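Cellulose 1,4-beta-cellobiosidase (Thermobifida fusca, PDB 4JJJ) probably hydrolyses cellulose to cellobiose, the chain described being its family 48 glycoside hydrolase catalytic module with glucose units bound along it. Local coordinates at residues A[113-121]-A[204-212]. The protein carries 1 engineered substitution. Residues are numbered along the deposited sequence; the frame is centred on the assembly and turned at random. Where two conformers were deposited one is given.
With BGC (beta-D-glucopyranose), chain D; BGC (beta-D-glucopyranose), chain B; BGC (beta-D-glucopyranose), chain C.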
ATOM      1  N   ASP A 113      -0.523 -18.139  15.943  1.00 10.42           N
ATOM      2  CA  ASP A 113      -0.024 -19.016  17.031  1.00 10.34           C
ATOM      3  C   ASP A 113       1.351 -19.581  16.814  1.00 12.61           C
ATOM      4  O   ASP A 113       1.976 -20.142  17.752  1.00 14.46           O
ATOM      5  CB  ASP A 113      -1.018 -20.136  17.361  1.00 11.07           C
ATOM      6  CG  ASP A 113      -1.266 -21.072  16.246  1.00 14.12           C
ATOM      7  OD1 ASP A 113      -0.950 -20.813  15.084  1.00 13.26           O
ATOM      8  OD2 ASP A 113      -1.776 -22.162  16.554  1.00 13.82           O
ATOM      9  N   GLY A 114       1.921 -19.420  15.616  1.00 11.40           N
ATOM     10  CA  GLY A 114       3.330 -19.750  15.415  1.00 11.62           C
ATOM     11  C   GLY A 114       4.392 -18.779  15.878  1.00 10.45           C
ATOM     12  O   GLY A 114       5.619 -19.005  15.781  1.00 12.94           O
ATOM     13  N   TYR A 115       3.929 -17.623  16.392  1.00 10.69           N
ATOM     14  CA  TYR A 115       4.778 -16.546  16.762  1.00  9.79           C
ATOM     15  C   TYR A 115       4.831 -16.496  18.281  1.00 10.67           C
ATOM     16  O   TYR A 115       3.774 -16.666  18.944  1.00 11.54           O
ATOM     17  CB  TYR A 115       4.191 -15.211  16.149  1.00  9.15           C
ATOM     18  CG  TYR A 115       4.377 -15.207  14.650  1.00  7.60           C
ATOM     19  CD1 TYR A 115       3.426 -15.780  13.830  1.00  7.28           C
ATOM     20  CD2 TYR A 115       5.507 -14.659  14.114  1.00  7.77           C
ATOM     21  CE1 TYR A 115       3.665 -15.805  12.470  1.00  8.31           C
ATOM     22  CE2 TYR A 115       5.743 -14.670  12.770  1.00  7.84           C
ATOM     23  CZ  TYR A 115       4.786 -15.234  11.965  1.00  7.93           C
ATOM     24  OH  TYR A 115       4.968 -15.268  10.529  1.00 10.46           O
ATOM     25  N   PRO A 116       5.972 -16.152  18.840  1.00 10.62           N
ATOM     26  CA  PRO A 116       7.161 -15.706  18.193  1.00 10.68           C
ATOM     27  C   PRO A 116       7.926 -16.782  17.441  1.00 10.39           C
ATOM     28  O   PRO A 116       7.922 -17.954  17.831  1.00 10.84           O
ATOM     29  CB  PRO A 116       8.000 -15.120  19.346  1.00 11.84           C
ATOM     30  CG  PRO A 116       7.595 -16.015  20.508  1.00 12.50           C
ATOM     31  CD  PRO A 116       6.114 -16.072  20.321  1.00 12.06           C
ATOM     32  N   SER A 117       8.416 -16.385  16.243  1.00  9.71           N
ATOM     33  CA  SER A 117       9.092 -17.271  15.301  1.00  9.78           C
ATOM     34  C   SER A 117      10.597 -17.135  15.473  1.00  9.80           C
ATOM     35  O   SER A 117      11.137 -16.073  15.700  1.00 10.29           O
ATOM     36  CB  SER A 117       8.706 -16.850  13.888  1.00  9.68           C
ATOM     37  OG  SER A 117       9.105 -17.865  12.997  1.00 10.79           O
ATOM     38  N   PRO A 118      11.323 -18.296  15.459  1.00 11.27           N
ATOM     39  CA  PRO A 118      12.758 -18.260  15.760  1.00 12.50           C
ATOM     40  C   PRO A 118      13.693 -17.868  14.615  1.00 12.71           C
ATOM     41  O   PRO A 118      13.421 -18.091  13.418  1.00 13.17           O
ATOM     42  CB  PRO A 118      13.039 -19.750  16.124  1.00 12.31           C
ATOM     43  CG  PRO A 118      12.072 -20.514  15.245  1.00 12.97           C
ATOM     44  CD  PRO A 118      10.833 -19.616  15.105  1.00 11.84           C
ATOM     45  N   LEU A 119      14.798 -17.312  14.996  1.00 15.20           N
ATOM     46  CA  LEU A 119      15.927 -17.171  14.105  1.00 15.82           C
ATOM     47  C   LEU A 119      16.504 -18.508  13.700  1.00 18.31           C
ATOM     48  O   LEU A 119      16.631 -19.402  14.554  1.00 16.65           O
ATOM     49  CB  LEU A 119      17.027 -16.374  14.761  1.00 17.56           C
ATOM     50  CG  LEU A 119      16.897 -14.873  14.936  1.00 21.91           C
ATOM     51  CD1 LEU A 119      15.777 -14.393  15.830  1.00 23.47           C
ATOM     52  CD2 LEU A 119      18.221 -14.427  15.543  1.00 24.04           C
ATOM     53  N   MET A 120      16.860 -18.635  12.421  0.70 16.33           N
ATOM     54  CA  MET A 120      17.495 -19.854  11.870  0.70 17.72           C
ATOM     55  C   MET A 120      18.788 -19.489  11.147  0.70 18.19           C
ATOM     56  O   MET A 120      18.820 -18.973  10.044  0.70 16.18           O
ATOM     57  CB  MET A 120      16.544 -20.632  10.975  0.70 18.49           C
ATOM     58  CG  MET A 120      15.313 -21.131  11.698  0.70 19.69           C
ATOM     59  SD  MET A 120      14.199 -22.079  10.685  0.70 24.89           S
ATOM     60  CE  MET A 120      12.989 -22.560  11.922  0.70 24.73           C
ATOM     61  N   ASN A 121      19.898 -19.682  11.810  1.00 18.45           N
ATOM     62  CA  ASN A 121      21.179 -19.368  11.174  1.00 21.18           C
ATOM     63  C   ASN A 121      21.654 -20.307  10.068  1.00 19.07           C
ATOM     64  O   ASN A 121      22.603 -19.909   9.309  1.00 17.65           O
ATOM     65  CB  ASN A 121      22.311 -19.356  12.228  1.00 27.47           C
ATOM     66  CG  ASN A 121      22.139 -18.245  13.214  1.00 35.30           C
ATOM     67  OD1 ASN A 121      21.786 -17.129  12.842  1.00 37.26           O
ATOM     68  ND2 ASN A 121      22.322 -18.547  14.484  1.00 37.63           N
ATOM     69  N   LEU A 204       8.665  -7.055  21.527  1.00 10.32           N
ATOM     70  CA  LEU A 204       9.495  -7.737  20.541  1.00 10.35           C
ATOM     71  C   LEU A 204       9.233  -9.249  20.581  1.00 10.43           C
ATOM     72  O   LEU A 204       9.235  -9.937  19.501  1.00  9.81           O
ATOM     73  CB  LEU A 204      10.957  -7.494  20.811  1.00 11.25           C
ATOM     74  CG  LEU A 204      11.412  -6.096  20.782  1.00 11.60           C
ATOM     75  CD1 LEU A 204      12.879  -5.989  21.121  1.00 12.89           C
ATOM     76  CD2 LEU A 204      11.112  -5.463  19.390  1.00 11.70           C
ATOM     77  N   ASP A 205       9.050  -9.806  21.783  1.00 10.03           N
ATOM     78  CA  ASP A 205       8.909 -11.192  21.920  1.00 10.78           C
ATOM     79  C   ASP A 205       7.547 -11.746  21.733  1.00  9.31           C
ATOM     80  O   ASP A 205       7.327 -12.953  21.998  1.00 11.07           O
ATOM     81  CB  ASP A 205       9.548 -11.705  23.267  1.00 10.96           C
ATOM     82  CG  ASP A 205       8.982 -11.006  24.525  1.00 13.03           C
ATOM     83  OD1 ASP A 205       8.097 -10.157  24.395  1.00 12.75           O
ATOM     84  OD2 ASP A 205       9.340 -11.446  25.674  1.00 12.76           O
ATOM     85  N   LEU A 206       6.591 -10.941  21.186  1.00  8.93           N
ATOM     86  CA  LEU A 206       5.361 -11.499  20.659  1.00  9.25           C
ATOM     87  C   LEU A 206       5.668 -12.090  19.253  1.00  7.98           C
ATOM     88  O   LEU A 206       4.939 -12.873  18.741  1.00  9.34           O
ATOM     89  CB  LEU A 206       4.370 -10.323  20.474  1.00  9.21           C
ATOM     90  CG  LEU A 206       3.797  -9.722  21.755  1.00  9.44           C
ATOM     91  CD1 LEU A 206       3.112  -8.377  21.500  1.00 10.62           C
ATOM     92  CD2 LEU A 206       2.804 -10.640  22.349  1.00 10.02           C
ATOM     93  N   PHE A 207       6.722 -11.554  18.637  1.00  8.39           N
ATOM     94  CA  PHE A 207       6.980 -11.687  17.226  1.00  8.92           C
ATOM     95  C   PHE A 207       8.187 -12.513  16.860  1.00 10.17           C
ATOM     96  O   PHE A 207       8.085 -13.323  15.957  1.00 11.23           O
ATOM     97  CB  PHE A 207       6.984 -10.317  16.544  1.00  8.67           C
ATOM     98  CG  PHE A 207       5.775  -9.483  16.888  1.00  8.52           C
ATOM     99  CD1 PHE A 207       4.512  -9.957  16.696  1.00  8.61           C
ATOM    100  CD2 PHE A 207       5.902  -8.187  17.402  1.00  9.01           C
ATOM    101  CE1 PHE A 207       3.385  -9.206  16.992  1.00  9.54           C
ATOM    102  CE2 PHE A 207       4.814  -7.422  17.717  1.00  9.72           C
ATOM    103  CZ  PHE A 207       3.551  -7.916  17.467  1.00  8.32           C
ATOM    104  N   THR A 208       9.313 -12.287  17.509  1.00 10.62           N
ATOM    105  CA  THR A 208      10.600 -12.951  17.205  1.00 11.40           C
ATOM    106  C   THR A 208      11.054 -13.684  18.462  1.00 12.29           C
ATOM    107  O   THR A 208      10.958 -13.119  19.540  1.00 11.46           O
ATOM    108  CB  THR A 208      11.556 -11.893  16.813  1.00 13.04           C
ATOM    109  OG1 THR A 208      11.064 -11.207  15.637  1.00 13.48           O
ATOM    110  CG2 THR A 208      12.909 -12.441  16.429  1.00 14.00           C
ATOM    111  N   ASP A 209      11.499 -14.914  18.272  1.00 13.93           N
ATOM    112  CA  ASP A 209      11.994 -15.788  19.365  1.00 15.37           C
ATOM    113  C   ASP A 209      13.499 -15.728  19.290  1.00 17.56           C
ATOM    114  O   ASP A 209      14.124 -16.240  18.365  1.00 18.19           O
ATOM    115  CB  ASP A 209      11.457 -17.179  19.156  1.00 17.33           C
ATOM    116  CG  ASP A 209      11.775 -18.132  20.301  1.00 24.90           C
ATOM    117  OD1 ASP A 209      12.327 -17.649  21.291  1.00 29.38           O
ATOM    118  OD2 ASP A 209      11.407 -19.327  20.126  1.00 24.79           O
ATOM    119  N   ASP A 210      14.108 -15.008  20.241  1.00 15.19           N
ATOM    120  CA  ASP A 210      15.522 -14.810  20.273  1.00 17.92           C
ATOM    121  C   ASP A 210      15.920 -15.012  21.716  1.00 19.70           C
ATOM    122  O   ASP A 210      15.117 -14.844  22.626  1.00 20.14           O
ATOM    123  CB  ASP A 210      15.866 -13.420  19.779  1.00 17.71           C
ATOM    124  CG  ASP A 210      17.307 -13.276  19.359  1.00 23.99           C
ATOM    125  OD1 ASP A 210      18.177 -14.106  19.758  1.00 22.81           O
ATOM    126  OD2 ASP A 210      17.564 -12.287  18.629  1.00 22.11           O
ATOM    127  N   GLN A 211      17.175 -15.387  21.906  1.00 24.59           N
ATOM    128  CA  GLN A 211      17.658 -15.674  23.246  1.00 29.65           C
ATOM    129  C   GLN A 211      17.887 -14.396  24.038  1.00 26.35           C
ATOM    130  O   GLN A 211      17.868 -14.413  25.245  1.00 30.09           O
ATOM    131  CB  GLN A 211      18.916 -16.565  23.232  1.00 37.14           C
ATOM    132  CG  GLN A 211      18.769 -17.677  24.283  1.00 47.38           C
ATOM    133  CD  GLN A 211      20.103 -18.270  24.731  1.00 60.90           C
ATOM    134  OE1 GLN A 211      20.939 -17.577  25.325  1.00 64.52           O
ATOM    135  NE2 GLN A 211      20.306 -19.566  24.459  1.00 68.31           N
ATOM    136  N   ASN A 212      18.142 -13.304  23.321  0.50 24.29           N
ATOM    137  CA  ASN A 212      18.425 -12.005  23.912  0.50 23.07           C
ATOM    138  C   ASN A 212      17.444 -11.018  23.250  0.50 21.20           C
ATOM    139  O   ASN A 212      17.107 -11.276  22.052  0.50 18.00           O
ATOM    140  CB  ASN A 212      19.863 -11.575  23.560  0.50 24.56           C
ATOM    141  CG  ASN A 212      20.936 -12.454  24.200  0.50 26.16           C
ATOM    142  OD1 ASN A 212      21.038 -12.558  25.426  0.50 25.20           O
ATOM    143  ND2 ASN A 212      21.751 -13.079  23.359  0.50 27.57           N
TER
HETATM  144  C2  BGC D   5      18.209  -9.397  12.641  1.00 11.05           C
HETATM  145  C3  BGC D   5      19.242 -10.080  13.564  1.00 14.57           C
HETATM  146  C4  BGC D   5      18.887  -9.806  15.033  1.00 15.30           C
HETATM  147  C5  BGC D   5      17.398 -10.136  15.318  1.00 14.67           C
HETATM  148  C6  BGC D   5      16.852  -9.950  16.736  1.00 16.20           C
HETATM  149  C1  BGC D   5      16.810  -9.775  13.053  1.00 11.69           C
HETATM  150  O2  BGC D   5      18.521  -9.797  11.350  1.00 10.80           O
HETATM  151  O3  BGC D   5      20.570  -9.543  13.301  1.00 15.89           O
HETATM  152  O4  BGC D   5      19.572 -10.856  15.848  1.00 17.58           O
HETATM  153  O5  BGC D   5      16.601  -9.297  14.406  1.00 12.07           O
HETATM  154  O6  BGC D   5      15.929 -10.951  17.173  1.00 19.24           O
HETATM  155  C2  BGC B   6      20.942 -11.294  17.643  1.00 22.32           C
HETATM  156  C3  BGC B   6      22.301 -11.072  18.305  1.00 25.57           C
HETATM  157  C4  BGC B   6      23.379 -10.889  17.223  1.00 28.44           C
HETATM  158  C5  BGC B   6      22.975  -9.785  16.226  1.00 28.00           C
HETATM  159  C6  BGC B   6      24.104  -9.477  15.257  1.00 30.34           C
HETATM  160  C1  BGC B   6      20.695 -10.285  16.475  1.00 21.48           C
HETATM  161  O2  BGC B   6      19.976 -11.171  18.686  1.00 22.30           O
HETATM  162  O3  BGC B   6      22.569 -12.252  19.154  1.00 29.63           O
HETATM  163  O4  BGC B   6      24.642 -10.645  17.873  1.00 30.99           O
HETATM  164  O5  BGC B   6      21.809 -10.363  15.503  1.00 22.42           O
HETATM  165  O6  BGC B   6      23.996 -10.601  14.418  1.00 31.11           O
HETATM  166  C2  BGC C   4      12.218  -8.956  12.733  1.00 10.14           C
HETATM  167  C3  BGC C   4      13.678  -8.641  13.031  1.00 10.78           C
HETATM  168  C4  BGC C   4      14.600  -9.457  12.089  1.00  9.38           C
HETATM  169  C5  BGC C   4      14.174  -9.208  10.639  1.00  9.42           C
HETATM  170  C6  BGC C   4      14.950 -10.128   9.637  1.00  8.78           C
HETATM  171  C1  BGC C   4      11.938  -8.647  11.264  1.00  9.30           C
HETATM  172  O2  BGC C   4      11.444  -8.106  13.557  1.00 11.93           O
HETATM  173  O3  BGC C   4      13.923  -9.003  14.410  1.00 11.60           O
HETATM  174  O4  BGC C   4      15.950  -9.004  12.183  1.00 10.76           O
HETATM  175  O5  BGC C   4      12.783  -9.530  10.510  1.00  8.15           O
HETATM  176  O6  BGC C   4      14.643 -11.510   9.821  1.00  9.16           O
HETATM  177  O   HOH W   1       2.418 -14.045  19.081  1.00 10.11           O
HETATM  178  O   HOH W   2       9.665 -20.298  18.408  1.00 27.02           O
HETATM  179  O   HOH W   3      15.971 -18.149  17.945  1.00 27.33           O
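Pro116 lays its ring against the backbone of 205-209: Pro116 CG lies 3.4 Å from Asp205 O, and Pro116 CB lies 3.5 Å from Thr208 C. A cis peptide bond precedes this proline, and beside it the Tyr115 ring presents an edge to Phe207 O, which lies in the ring plane 3.4 Å from Tyr115 CD2. Ser117 N donates to the same Phe207 O at 3.1 Å. Asp209 N in turn donates to Ser117 O at 2.8 Å. N-H...O angles of 166° and 167° show both bonds to be nearly straight, although each donor stands well above its carbonyl plane. Ser117 and Thr208, then Pro118 and Asp209, thus pair in parallel register. One water links Pro116 O to Asp209 OD2, another Tyr115 O to Leu206 O.

Further along, Leu119 CD1 meets Thr208 CG2 at 3.5 Å, the two side chains forming a small apolar patch beside the sugars. Asp210 carries its carboxylate anti to the backbone N (chi1 -161°), which brings Asp210 OD2 to two glucose units: O6 of the chain D glucose donates to it at 2.6 Å and O2 of the chain B glucose at 2.7 Å. With an alanine here, both hydroxyls are likely to lose this shared acceptor, leaving the two sugars less firmly held.

Ser117 OG bonds to Pro107 O and Gln109 NE2, tying this two-stranded parallel sheet to the preceding loop. Leu119, Thr208 and Asp210 put the sheet at the glycan-binding pocket; Leu204 packs on strand 216-220, just before helix 223-242 in this (alpha/alpha)6 protein.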